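PDB 1YD7: 2-keto acid:ferredoxin oxidoreductase subunit alpha from Pyrococcus furiosus, which probably catalyses, as part of a heterotetramer, the ferredoxin-dependent oxidative decarboxylation of 2-oxoglutarate with CoA to succinyl-CoA. Local coordinates for residues Gly87-Thr92 with Arg169-Ser174; Ala33-Cys38 with Glu162-Thr167; Glu27-Ala32 with Val181-Asp186; Pro97-Met102 with Val116-Val121. All coordinates share one frame; numbering follows the deposited sequence.

Contact 1: Gly87-Thr92 with Arg169-Ser174; sequences GAKAMT and RAFNLS
The Phe171 ring and the side chain of Met91, here selenomethionine, cross at about a right angle where helix 160-177 lies on the central parallel beta sheet of an open alpha/beta domain, consistent with the thiamine diphosphate-binding fold of this family. Phe171 sets its ring beside its backbone N and anti to the carbonyl carbon (chi1 -80°), which sends it from the helix toward strand 90-95. Three consecutive residues approach the ring obliquely, Lys89 from one side of its plane and Ala90 and Met91 from the other. Lys89 CD lies 4.4 Å from Phe171 CD2, Ala90 O lies 4.0 Å from Phe171 CE2, and Met91 CB packs 4.1 Å from Phe171 CZ. The Met91 chain bends at its last torsion and swings its methyl back toward CZ as well, but this methyl also crowds Val119, so its exact position is doubtful. Ala33, Ala36 and Cys38 from around helix 25-36 and Val117 of the neighbouring strand complete the apolar surroundings of the ring.

Lys89 supplies the polar margin. Beyond CB its chain is extended and carries the ammonium group past the ring to the carbonyl of Ala36, with which it hydrogen-bonds. The same group reaches the helix through a single water that accepts from Lys89 NZ at 2.6 Å and donates to Asn172 OD1 at 3.0 Å.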
loop_
_atom_site.group_PDB
_atom_site.type_symbol
_atom_site.label_atom_id
_atom_site.label_comp_id
_atom_site.label_asym_id
_atom_site.label_seq_id
_atom_site.Cartn_x
_atom_site.Cartn_y
_atom_site.Cartn_z
ATOM N N GLY A 87 12.870 9.020 5.645
ATOM C CA GLY A 87 11.759 9.800 6.205
ATOM C C GLY A 87 10.406 9.743 5.475
ATOM O O GLY A 87 9.467 10.414 5.883
ATOM N N ALA A 88 10.292 8.927 4.431
ATOM C CA ALA A 88 9.051 8.787 3.656
ATOM C C ALA A 88 8.121 7.702 4.229
ATOM O O ALA A 88 8.585 6.726 4.837
ATOM C CB ALA A 88 9.408 8.408 2.196
ATOM N N LYS A 89 6.814 7.851 4.010
ATOM C CA LYS A 89 5.890 6.700 4.152
ATOM C C LYS A 89 5.917 5.924 2.853
ATOM O O LYS A 89 5.550 6.455 1.812
ATOM C CB LYS A 89 4.480 7.147 4.444
ATOM C CG LYS A 89 4.248 7.649 5.833
ATOM C CD LYS A 89 2.724 7.615 6.136
ATOM C CE LYS A 89 2.416 8.224 7.461
ATOM N NZ LYS A 89 1.012 8.078 7.809
ATOM N N ALA A 90 6.371 4.678 2.914
ATOM C CA ALA A 90 6.754 3.914 1.731
ATOM C C ALA A 90 6.001 2.611 1.658
ATOM O O ALA A 90 5.616 2.047 2.702
ATOM C CB ALA A 90 8.253 3.610 1.747
HETATM N N MSE A 91 5.784 2.158 0.423
HETATM C CA MSE A 91 5.183 0.867 0.149
HETATM C C MSE A 91 5.760 0.239 -1.113
HETATM O O MSE A 91 6.355 0.914 -1.945
HETATM C CB MSE A 91 3.643 0.950 0.123
HETATM C CG MSE A 91 2.971 1.218 -1.198
HETATM SE SE MSE A 91 0.952 0.912 -1.261
HETATM C CE MSE A 91 0.585 -0.310 0.038
ATOM N N THR A 92 5.638 -1.076 -1.202
ATOM C CA THR A 92 5.933 -1.810 -2.411
ATOM C C THR A 92 4.852 -2.875 -2.567
ATOM O O THR A 92 4.119 -3.150 -1.617
ATOM C CB THR A 92 7.367 -2.433 -2.383
ATOM O OG1 THR A 92 7.585 -3.220 -3.570
ATOM C CG2 THR A 92 7.592 -3.313 -1.135
ATOM N N ARG A 169 -5.132 1.021 8.136
ATOM C CA ARG A 169 -4.680 0.404 9.352
ATOM C C ARG A 169 -3.241 -0.089 9.211
ATOM O O ARG A 169 -2.481 0.002 10.170
ATOM C CB ARG A 169 -5.642 -0.702 9.797
ATOM C CG ARG A 169 -5.226 -1.438 11.072
ATOM C CD ARG A 169 -6.428 -1.886 11.935
ATOM N NE ARG A 169 -7.455 -2.631 11.198
ATOM C CZ ARG A 169 -8.712 -2.215 10.976
ATOM N NH1 ARG A 169 -9.531 -3.003 10.298
ATOM N NH2 ARG A 169 -9.171 -1.029 11.396
ATOM N N ALA A 170 -2.851 -0.583 8.027
ATOM C CA ALA A 170 -1.505 -1.096 7.832
ATOM C C ALA A 170 -0.451 0.015 7.938
ATOM O O ALA A 170 0.602 -0.218 8.488
ATOM C CB ALA A 170 -1.373 -1.804 6.514
ATOM N N PHE A 171 -0.733 1.195 7.386
ATOM C CA PHE A 171 0.171 2.326 7.527
ATOM C C PHE A 171 0.229 2.738 9.003
ATOM O O PHE A 171 1.329 2.911 9.545
ATOM C CB PHE A 171 -0.215 3.506 6.621
ATOM C CG PHE A 171 0.223 3.332 5.207
ATOM C CD1 PHE A 171 -0.669 2.882 4.230
ATOM C CD2 PHE A 171 1.527 3.577 4.852
ATOM C CE1 PHE A 171 -0.256 2.658 2.940
ATOM C CE2 PHE A 171 1.947 3.387 3.550
ATOM C CZ PHE A 171 1.045 2.924 2.579
ATOM N N ASN A 172 -0.930 2.848 9.653
ATOM C CA ASN A 172 -0.962 3.204 11.075
ATOM C C ASN A 172 -0.181 2.244 11.936
ATOM O O ASN A 172 0.538 2.700 12.803
ATOM C CB ASN A 172 -2.372 3.370 11.627
ATOM C CG ASN A 172 -3.007 4.599 11.134
ATOM O OD1 ASN A 172 -2.313 5.445 10.600
ATOM N ND2 ASN A 172 -4.341 4.720 11.279
ATOM N N LEU A 173 -0.256 0.943 11.657
ATOM C CA LEU A 173 0.506 -0.051 12.442
ATOM C C LEU A 173 2.004 0.020 12.173
ATOM O O LEU A 173 2.781 -0.225 13.086
ATOM C CB LEU A 173 0.024 -1.509 12.198
ATOM C CG LEU A 173 -1.432 -1.810 12.632
ATOM C CD1 LEU A 173 -1.934 -3.140 12.027
ATOM C CD2 LEU A 173 -1.607 -1.798 14.162
ATOM N N SER A 174 2.413 0.247 10.920
ATOM C CA SER A 174 3.846 0.244 10.601
ATOM C C SER A 174 4.487 1.484 11.259
ATOM O O SER A 174 5.556 1.399 11.784
ATOM C CB SER A 174 4.147 0.189 9.090
ATOM O OG SER A 174 3.762 1.373 8.443
HETATM O O HOH W 1 0.155 5.917 8.948
#

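Contact 2: Ala33-Cys38 with Glu162-Thr167; sequences AILAGC and EAFDFT
The Phe164 ring meets Leu35 at its edge, with Leu35 CD1 near the ring plane, 3.9 Å from Phe164 CZ; Asp165 OD1 of its own helix also lies in that plane. The other aromatic ring of the segment, that of Phe166, is turned elsewhere and carries Glu162 CB over the centre of one face, 3.9 Å above it. Helices 25-36 and 160-177 pack here side by side on one face of the parallel sheet of an alpha/beta domain. The Phe164 ring reaches across because its CG stands opposite the backbone N (chi1 -171°), and it crosses the leucine side chain at about a right angle.

Nearer the sheet the helices come close enough for Ala33 and Thr167 to have CA atoms 6.3 Å apart. Thr167 uses its two branches differently: CG2 presses on the neighbouring helix, 3.6 Å from Ala33 N and 4.1 Å from Ala33 CB, while the hydroxyl turns back on its own helix. With a serine at Thr167 the methyl is lost, which would probably leave a gap against the backbone of Ala33 and weaken the fit between the helices. Leu183 of the sheet also lies against Thr167. The buried hydroxyl is satisfied within the helix: Thr167 OG1 donates to Ala163 O at 2.7 Å, 16° out of the carbonyl plane, and the same oxygen accepts from Thr167 N.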
loop_
_atom_site.group_PDB
_atom_site.type_symbol
_atom_site.label_atom_id
_atom_site.label_comp_id
_atom_site.label_asym_id
_atom_site.label_seq_id
_atom_site.Cartn_x
_atom_site.Cartn_y
_atom_site.Cartn_z
ATOM N N ALA A 33 -3.808 4.337 0.668
ATOM C CA ALA A 33 -2.377 4.547 0.832
ATOM C C ALA A 33 -2.059 6.033 0.742
ATOM O O ALA A 33 -1.452 6.588 1.637
ATOM C CB ALA A 33 -1.610 3.743 -0.190
ATOM N N ILE A 34 -2.580 6.686 -0.292
ATOM C CA ILE A 34 -2.403 8.114 -0.490
ATOM C C ILE A 34 -3.044 8.973 0.580
ATOM O O ILE A 34 -2.445 9.960 1.039
ATOM C CB ILE A 34 -2.887 8.509 -1.890
ATOM C CG1 ILE A 34 -1.885 7.958 -2.911
ATOM C CG2 ILE A 34 -3.038 9.991 -2.008
ATOM C CD1 ILE A 34 -2.209 8.219 -4.316
ATOM N N LEU A 35 -4.261 8.638 0.981
ATOM C CA LEU A 35 -4.904 9.378 2.065
ATOM C C LEU A 35 -4.131 9.194 3.372
ATOM O O LEU A 35 -4.130 10.086 4.211
ATOM C CB LEU A 35 -6.389 8.971 2.251
ATOM C CG LEU A 35 -7.379 9.572 1.231
ATOM C CD1 LEU A 35 -8.627 8.695 1.131
ATOM C CD2 LEU A 35 -7.760 11.020 1.586
ATOM N N ALA A 36 -3.506 8.030 3.542
ATOM C CA ALA A 36 -2.718 7.741 4.742
ATOM C C ALA A 36 -1.350 8.453 4.769
ATOM O O ALA A 36 -0.695 8.460 5.802
ATOM C CB ALA A 36 -2.509 6.249 4.893
ATOM N N GLY A 37 -0.924 9.008 3.637
ATOM C CA GLY A 37 0.288 9.842 3.547
ATOM C C GLY A 37 1.437 9.167 2.836
ATOM O O GLY A 37 2.541 9.668 2.859
ATOM N N CYS A 38 1.192 8.019 2.208
ATOM C CA CYS A 38 2.207 7.381 1.379
ATOM C C CYS A 38 2.588 8.305 0.215
ATOM O O CYS A 38 1.719 8.770 -0.539
ATOM C CB CYS A 38 1.703 6.067 0.818
ATOM S SG CYS A 38 2.892 5.154 -0.151
ATOM N N GLU A 162 -12.799 -3.510 3.185
ATOM C CA GLU A 162 -11.638 -3.964 3.948
ATOM C C GLU A 162 -10.296 -3.645 3.285
ATOM O O GLU A 162 -9.341 -3.352 3.980
ATOM C CB GLU A 162 -11.736 -5.456 4.220
ATOM C CG GLU A 162 -12.792 -5.768 5.252
ATOM C CD GLU A 162 -12.833 -7.230 5.627
ATOM O OE1 GLU A 162 -12.258 -8.058 4.894
ATOM O OE2 GLU A 162 -13.430 -7.535 6.684
ATOM N N ALA A 163 -10.224 -3.717 1.956
ATOM C CA ALA A 163 -9.055 -3.238 1.229
ATOM C C ALA A 163 -8.754 -1.765 1.568
ATOM O O ALA A 163 -7.609 -1.411 1.867
ATOM C CB ALA A 163 -9.204 -3.421 -0.257
ATOM N N PHE A 164 -9.791 -0.935 1.597
ATOM C CA PHE A 164 -9.622 0.416 2.034
ATOM C C PHE A 164 -9.140 0.520 3.492
ATOM O O PHE A 164 -8.048 1.054 3.729
ATOM C CB PHE A 164 -10.876 1.234 1.861
ATOM C CG PHE A 164 -10.658 2.699 2.098
ATOM C CD1 PHE A 164 -10.112 3.492 1.104
ATOM C CD2 PHE A 164 -10.944 3.277 3.330
ATOM C CE1 PHE A 164 -9.877 4.843 1.321
ATOM C CE2 PHE A 164 -10.681 4.631 3.569
ATOM C CZ PHE A 164 -10.158 5.402 2.551
ATOM N N ASP A 165 -9.956 0.020 4.430
ATOM C CA ASP A 165 -9.752 0.201 5.859
ATOM C C ASP A 165 -8.473 -0.491 6.358
ATOM O O ASP A 165 -7.806 0.028 7.220
ATOM C CB ASP A 165 -10.931 -0.357 6.679
ATOM C CG ASP A 165 -12.237 0.409 6.479
ATOM O OD1 ASP A 165 -12.238 1.639 6.273
ATOM O OD2 ASP A 165 -13.297 -0.247 6.567
ATOM N N PHE A 166 -8.191 -1.685 5.854
ATOM C CA PHE A 166 -7.027 -2.411 6.234
ATOM C C PHE A 166 -5.750 -1.743 5.695
ATOM O O PHE A 166 -4.670 -1.905 6.294
ATOM C CB PHE A 166 -7.077 -3.866 5.761
ATOM C CG PHE A 166 -8.083 -4.754 6.493
ATOM C CD1 PHE A 166 -9.156 -4.241 7.198
ATOM C CD2 PHE A 166 -7.966 -6.122 6.408
ATOM C CE1 PHE A 166 -10.074 -5.092 7.817
ATOM C CE2 PHE A 166 -8.878 -6.963 7.029
ATOM C CZ PHE A 166 -9.930 -6.437 7.733
ATOM N N THR A 167 -5.849 -1.040 4.558
ATOM C CA THR A 167 -4.689 -0.333 4.014
ATOM C C THR A 167 -4.315 0.846 4.955
ATOM O O THR A 167 -3.150 1.003 5.313
ATOM C CB THR A 167 -4.894 0.097 2.534
ATOM O OG1 THR A 167 -4.908 -1.081 1.711
ATOM C CG2 THR A 167 -3.755 0.999 2.055
#

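Contact 3: Glu27-Ala32 with Val181-Asp186; sequences EAIARA and VILLTD
Ile29 holds CG1 beside its backbone N (chi1 -63°), and Leu183 holds CG opposite its own N (chi1 -168°), so that from helix 25-36 and strand 180-185 the two side chains reach toward each other and meet tip to tip. Ile29 CD1 stands 3.8 Å from Leu183 CD2. Two residues further along the strand, Thr185 offers its methyl to the same group, with Ile29 CD1 at 4.4 Å from Thr185 CG2. The contact is narrow but buried, and Thr167 of helix 160-177 lies against both Ile29 and Leu183. This is helix-on-sheet packing of the alpha/beta domain, with Ile29 making the helix's side of this contact.

Charged groups are kept well away from this meeting point. Arg31 grips Glu27 side-on with two nitrogens, both directed to one oxygen: Arg31 NE donates to the anti lone pair of Glu27 OE2 at 2.8 Å, and Arg31 NH2 reaches Glu27 OE2 at 3.3 Å. Arg31 also forms a salt bridge with Asp21, and Glu27 a hydrogen bond with Tyr59. Across the contact itself only apolar groups meet, without any hydrogen bond, so the fit depends on shape and on burial from water.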
loop_
_atom_site.group_PDB
_atom_site.type_symbol
_atom_site.label_atom_id
_atom_site.label_comp_id
_atom_site.label_asym_id
_atom_site.label_seq_id
_atom_site.Cartn_x
_atom_site.Cartn_y
_atom_site.Cartn_z
ATOM N N GLU A 27 -7.982 -0.074 -6.388
ATOM C CA GLU A 27 -8.216 1.365 -6.342
ATOM C C GLU A 27 -8.459 1.825 -4.937
ATOM O O GLU A 27 -8.105 2.936 -4.585
ATOM C CB GLU A 27 -9.434 1.719 -7.210
ATOM C CG GLU A 27 -9.827 3.211 -7.214
ATOM C CD GLU A 27 -8.835 4.120 -7.964
ATOM O OE1 GLU A 27 -7.994 3.624 -8.765
ATOM O OE2 GLU A 27 -8.949 5.352 -7.785
ATOM N N ALA A 28 -9.109 0.991 -4.139
ATOM C CA ALA A 28 -9.305 1.263 -2.730
ATOM C C ALA A 28 -7.964 1.268 -1.980
ATOM O O ALA A 28 -7.723 2.152 -1.176
ATOM C CB ALA A 28 -10.240 0.235 -2.115
ATOM N N ILE A 29 -7.128 0.269 -2.241
ATOM C CA ILE A 29 -5.750 0.234 -1.716
ATOM C C ILE A 29 -4.970 1.525 -2.040
ATOM O O ILE A 29 -4.502 2.210 -1.135
ATOM C CB ILE A 29 -4.994 -1.026 -2.216
ATOM C CG1 ILE A 29 -5.665 -2.285 -1.685
ATOM C CG2 ILE A 29 -3.542 -0.991 -1.798
ATOM C CD1 ILE A 29 -5.033 -3.602 -2.182
ATOM N N ALA A 30 -4.917 1.900 -3.311
ATOM C CA ALA A 30 -4.248 3.128 -3.741
ATOM C C ALA A 30 -4.767 4.414 -3.086
ATOM O O ALA A 30 -3.994 5.262 -2.629
ATOM C CB ALA A 30 -4.333 3.253 -5.264
ATOM N N ARG A 31 -6.084 4.584 -3.066
ATOM C CA ARG A 31 -6.671 5.753 -2.434
ATOM C C ARG A 31 -6.376 5.828 -0.937
ATOM O O ARG A 31 -6.108 6.911 -0.409
ATOM C CB ARG A 31 -8.178 5.782 -2.644
ATOM C CG ARG A 31 -8.561 6.026 -4.061
ATOM C CD ARG A 31 -10.063 6.376 -4.204
ATOM N NE ARG A 31 -10.470 6.338 -5.618
ATOM C CZ ARG A 31 -11.608 6.846 -6.103
ATOM N NH1 ARG A 31 -12.462 7.511 -5.334
ATOM N NH2 ARG A 31 -11.873 6.721 -7.393
ATOM N N ALA A 32 -6.486 4.688 -0.263
ATOM C CA ALA A 32 -6.178 4.586 1.163
ATOM C C ALA A 32 -4.706 4.920 1.457
ATOM O O ALA A 32 -4.407 5.670 2.383
ATOM C CB ALA A 32 -6.498 3.189 1.670
ATOM N N VAL A 181 4.558 -3.962 7.761
ATOM C CA VAL A 181 3.220 -4.558 7.811
ATOM C C VAL A 181 2.815 -5.079 6.427
ATOM O O VAL A 181 3.003 -4.409 5.412
ATOM C CB VAL A 181 2.192 -3.589 8.380
ATOM C CG1 VAL A 181 0.802 -4.236 8.477
ATOM C CG2 VAL A 181 2.627 -3.122 9.753
ATOM N N ILE A 182 2.300 -6.307 6.405
ATOM C CA ILE A 182 1.949 -6.997 5.179
ATOM C C ILE A 182 0.457 -6.859 4.926
ATOM O O ILE A 182 -0.340 -7.227 5.773
ATOM C CB ILE A 182 2.309 -8.502 5.268
ATOM C CG1 ILE A 182 3.732 -8.674 5.778
ATOM C CG2 ILE A 182 2.122 -9.229 3.895
ATOM C CD1 ILE A 182 4.760 -8.039 4.939
ATOM N N LEU A 183 0.085 -6.300 3.773
ATOM C CA LEU A 183 -1.316 -6.343 3.308
ATOM C C LEU A 183 -1.374 -7.492 2.301
ATOM O O LEU A 183 -0.763 -7.426 1.252
ATOM C CB LEU A 183 -1.793 -5.024 2.700
ATOM C CG LEU A 183 -3.315 -4.943 2.481
ATOM C CD1 LEU A 183 -4.071 -4.499 3.720
ATOM C CD2 LEU A 183 -3.618 -3.999 1.337
ATOM N N LEU A 184 -2.035 -8.574 2.698
ATOM C CA LEU A 184 -2.073 -9.801 1.929
ATOM C C LEU A 184 -3.408 -9.824 1.187
ATOM O O LEU A 184 -4.462 -9.875 1.817
ATOM C CB LEU A 184 -1.934 -11.003 2.858
ATOM C CG LEU A 184 -2.062 -12.397 2.234
ATOM C CD1 LEU A 184 -1.053 -12.609 1.119
ATOM C CD2 LEU A 184 -1.901 -13.465 3.303
ATOM N N THR A 185 -3.360 -9.735 -0.137
ATOM C CA THR A 185 -4.573 -9.645 -0.939
ATOM C C THR A 185 -4.544 -10.690 -2.070
ATOM O O THR A 185 -3.657 -11.551 -2.110
ATOM C CB THR A 185 -4.790 -8.192 -1.478
ATOM O OG1 THR A 185 -6.055 -8.107 -2.157
ATOM C CG2 THR A 185 -3.693 -7.776 -2.430
ATOM N N ASP A 186 -5.540 -10.644 -2.951
ATOM C CA ASP A 186 -5.552 -11.489 -4.152
ATOM C C ASP A 186 -6.231 -10.767 -5.310
ATOM O O ASP A 186 -6.825 -9.717 -5.121
ATOM C CB ASP A 186 -6.214 -12.852 -3.864
ATOM C CG ASP A 186 -7.607 -12.721 -3.289
ATOM O OD1 ASP A 186 -8.393 -11.871 -3.775
ATOM O OD2 ASP A 186 -7.936 -13.476 -2.349
#

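Contact 4: Pro97-Met102 with Val116-Val121; sequences PGFSLM and VVIVDV
Helix 98-102 and strand 116-121 run roughly antiparallel, their N-to-C directions 143° apart and their axes 9.4 Å from each other at closest approach; the backbones draw nearest at Phe99 and Asp120, whose CA atoms are 6.3 Å apart. The helix lies in the connection between the neighbouring parallel strands 90-95 and 116-121 of the alpha/beta domain and packs on their sheet. Ser100 OG donates to Pro97 O at 2.6 Å.

The contact is dominated by the stack of the Phe99 ring on the Asp120 carboxylate, whose planes differ by 15°. Asp120 OD2 lies 3.4 Å above the plane of the Phe99 ring, displaced toward its rim, while Asp120 OD1 touches Phe99 CB, also at 3.4 Å. Phe99 arrives in this position with CG opposite its backbone N (chi1 -175°). OD1 is buried here and finds no polar partner in the model, in which residues 107-110 and 123-148 are missing. Ile118 adds the apolar half: its CG2 meets the ring at the edge, 4.1 Å from Phe99 CE1, and the same methyl also lies near the selenium of the selenomethionine Met102, with Ile118 CG2 to Met102 SE 4.3 Å. Replacing Phe99 by an alanine would probably uncover the carboxylate of Asp120 and open a gap beside Ile118.

Ile182 of strand 180-185 also touches the Phe99 ring, Leu184 lies against Asp120, and on the other flank Met102 reaches Thr92 and Thr94 of strand 90-95 and Ile77 of helix 73-85.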
loop_
_atom_site.group_PDB
_atom_site.type_symbol
_atom_site.label_atom_id
_atom_site.label_comp_id
_atom_site.label_asym_id
_atom_site.label_seq_id
_atom_site.Cartn_x
_atom_site.Cartn_y
_atom_site.Cartn_z
ATOM N N PRO A 97 5.430 -15.579 -6.320
ATOM C CA PRO A 97 6.745 -15.921 -5.763
ATOM C C PRO A 97 7.491 -14.711 -5.197
ATOM O O PRO A 97 8.308 -14.856 -4.285
ATOM C CB PRO A 97 7.517 -16.493 -6.968
ATOM C CG PRO A 97 6.538 -16.593 -8.091
ATOM C CD PRO A 97 5.435 -15.641 -7.794
ATOM N N GLY A 98 7.206 -13.531 -5.736
ATOM C CA GLY A 98 7.960 -12.330 -5.409
ATOM C C GLY A 98 8.095 -12.022 -3.931
ATOM O O GLY A 98 9.136 -11.515 -3.511
ATOM N N PHE A 99 7.058 -12.326 -3.147
ATOM C CA PHE A 99 7.057 -12.053 -1.704
ATOM C C PHE A 99 8.162 -12.815 -0.963
ATOM O O PHE A 99 8.889 -12.235 -0.142
ATOM C CB PHE A 99 5.698 -12.392 -1.085
ATOM C CG PHE A 99 5.584 -12.030 0.381
ATOM C CD1 PHE A 99 5.671 -10.701 0.795
ATOM C CD2 PHE A 99 5.383 -13.015 1.346
ATOM C CE1 PHE A 99 5.568 -10.356 2.142
ATOM C CE2 PHE A 99 5.275 -12.678 2.705
ATOM C CZ PHE A 99 5.371 -11.342 3.100
ATOM N N SER A 100 8.285 -14.106 -1.257
ATOM C CA SER A 100 9.313 -14.932 -0.645
ATOM C C SER A 100 10.740 -14.447 -0.965
ATOM O O SER A 100 11.640 -14.620 -0.140
ATOM C CB SER A 100 9.142 -16.389 -1.068
ATOM O OG SER A 100 9.284 -16.514 -2.468
ATOM N N LEU A 101 10.951 -13.849 -2.143
ATOM C CA LEU A 101 12.263 -13.266 -2.489
ATOM C C LEU A 101 12.578 -12.057 -1.610
ATOM O O LEU A 101 13.743 -11.768 -1.345
ATOM C CB LEU A 101 12.332 -12.825 -3.960
ATOM C CG LEU A 101 12.113 -13.834 -5.095
ATOM C CD1 LEU A 101 12.525 -13.196 -6.428
ATOM C CD2 LEU A 101 12.867 -15.130 -4.865
HETATM N N MSE A 102 11.536 -11.356 -1.171
HETATM C CA MSE A 102 11.681 -10.231 -0.252
HETATM C C MSE A 102 11.874 -10.651 1.217
HETATM O O MSE A 102 12.214 -9.810 2.054
HETATM C CB MSE A 102 10.446 -9.322 -0.338
HETATM C CG MSE A 102 10.190 -8.720 -1.716
HETATM SE SE MSE A 102 8.650 -7.495 -1.698
HETATM C CE MSE A 102 8.893 -6.555 -3.452
ATOM N N VAL A 116 7.309 0.184 6.900
ATOM C CA VAL A 116 6.991 -0.010 5.481
ATOM C C VAL A 116 5.745 -0.890 5.323
ATOM O O VAL A 116 5.523 -1.760 6.139
ATOM C CB VAL A 116 8.187 -0.594 4.714
ATOM C CG1 VAL A 116 8.632 -1.958 5.274
ATOM C CG2 VAL A 116 7.888 -0.694 3.195
ATOM N N VAL A 117 4.931 -0.627 4.296
ATOM C CA VAL A 117 3.773 -1.492 3.909
ATOM C C VAL A 117 4.102 -2.295 2.667
ATOM O O VAL A 117 4.508 -1.739 1.655
ATOM C CB VAL A 117 2.523 -0.633 3.689
ATOM C CG1 VAL A 117 1.323 -1.445 3.206
ATOM C CG2 VAL A 117 2.196 0.066 4.974
ATOM N N ILE A 118 3.985 -3.614 2.757
ATOM C CA ILE A 118 4.193 -4.491 1.610
ATOM C C ILE A 118 2.869 -5.158 1.232
ATOM O O ILE A 118 2.306 -5.934 2.017
ATOM C CB ILE A 118 5.223 -5.612 1.877
ATOM C CG1 ILE A 118 6.628 -5.045 2.151
ATOM C CG2 ILE A 118 5.250 -6.579 0.693
ATOM C CD1 ILE A 118 6.960 -4.887 3.626
ATOM N N VAL A 119 2.388 -4.854 0.023
ATOM C CA VAL A 119 1.211 -5.517 -0.544
ATOM C C VAL A 119 1.686 -6.767 -1.229
ATOM O O VAL A 119 2.506 -6.712 -2.127
ATOM C CB VAL A 119 0.443 -4.626 -1.537
ATOM C CG1 VAL A 119 -0.858 -5.337 -2.041
ATOM C CG2 VAL A 119 0.081 -3.331 -0.887
ATOM N N ASP A 120 1.223 -7.902 -0.736
ATOM C CA ASP A 120 1.483 -9.188 -1.352
ATOM C C ASP A 120 0.183 -9.632 -2.049
ATOM O O ASP A 120 -0.824 -9.851 -1.385
ATOM C CB ASP A 120 1.882 -10.181 -0.263
ATOM C CG ASP A 120 2.180 -11.582 -0.795
ATOM O OD1 ASP A 120 2.468 -11.776 -1.999
ATOM O OD2 ASP A 120 2.132 -12.506 0.039
ATOM N N VAL A 121 0.199 -9.769 -3.369
ATOM C CA VAL A 121 -0.993 -10.301 -4.087
ATOM C C VAL A 121 -0.934 -11.816 -4.299
ATOM O O VAL A 121 -0.118 -12.320 -5.060
ATOM C CB VAL A 121 -1.218 -9.593 -5.433
ATOM C CG1 VAL A 121 -2.523 -10.077 -6.101
ATOM C CG2 VAL A 121 -1.248 -8.081 -5.217
#

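In the fold
From the N terminus, helix 25-36 supplies the first halves of contacts 3 and 2 in turn. Strand 90-95 then opens contact 1, and contact 4 closes the shortest loop, between helix 98-102 and strand 116-121. Helix 160-177 closes contact 2 and next contact 1, so these two cross; strand 180-185 closes contact 3 last. Contacts 1 and 2 are therefore nested inside contact 3, and contact 4 inside all the others. Contact 2 packs helices 25-36 and 160-177 together, and contacts 3 and 1 set them on one face of the parallel sheet, whereas contact 4 covers the opposite face; neighbouring strands 90-95, 116-121 and 180-185 connect the two sides.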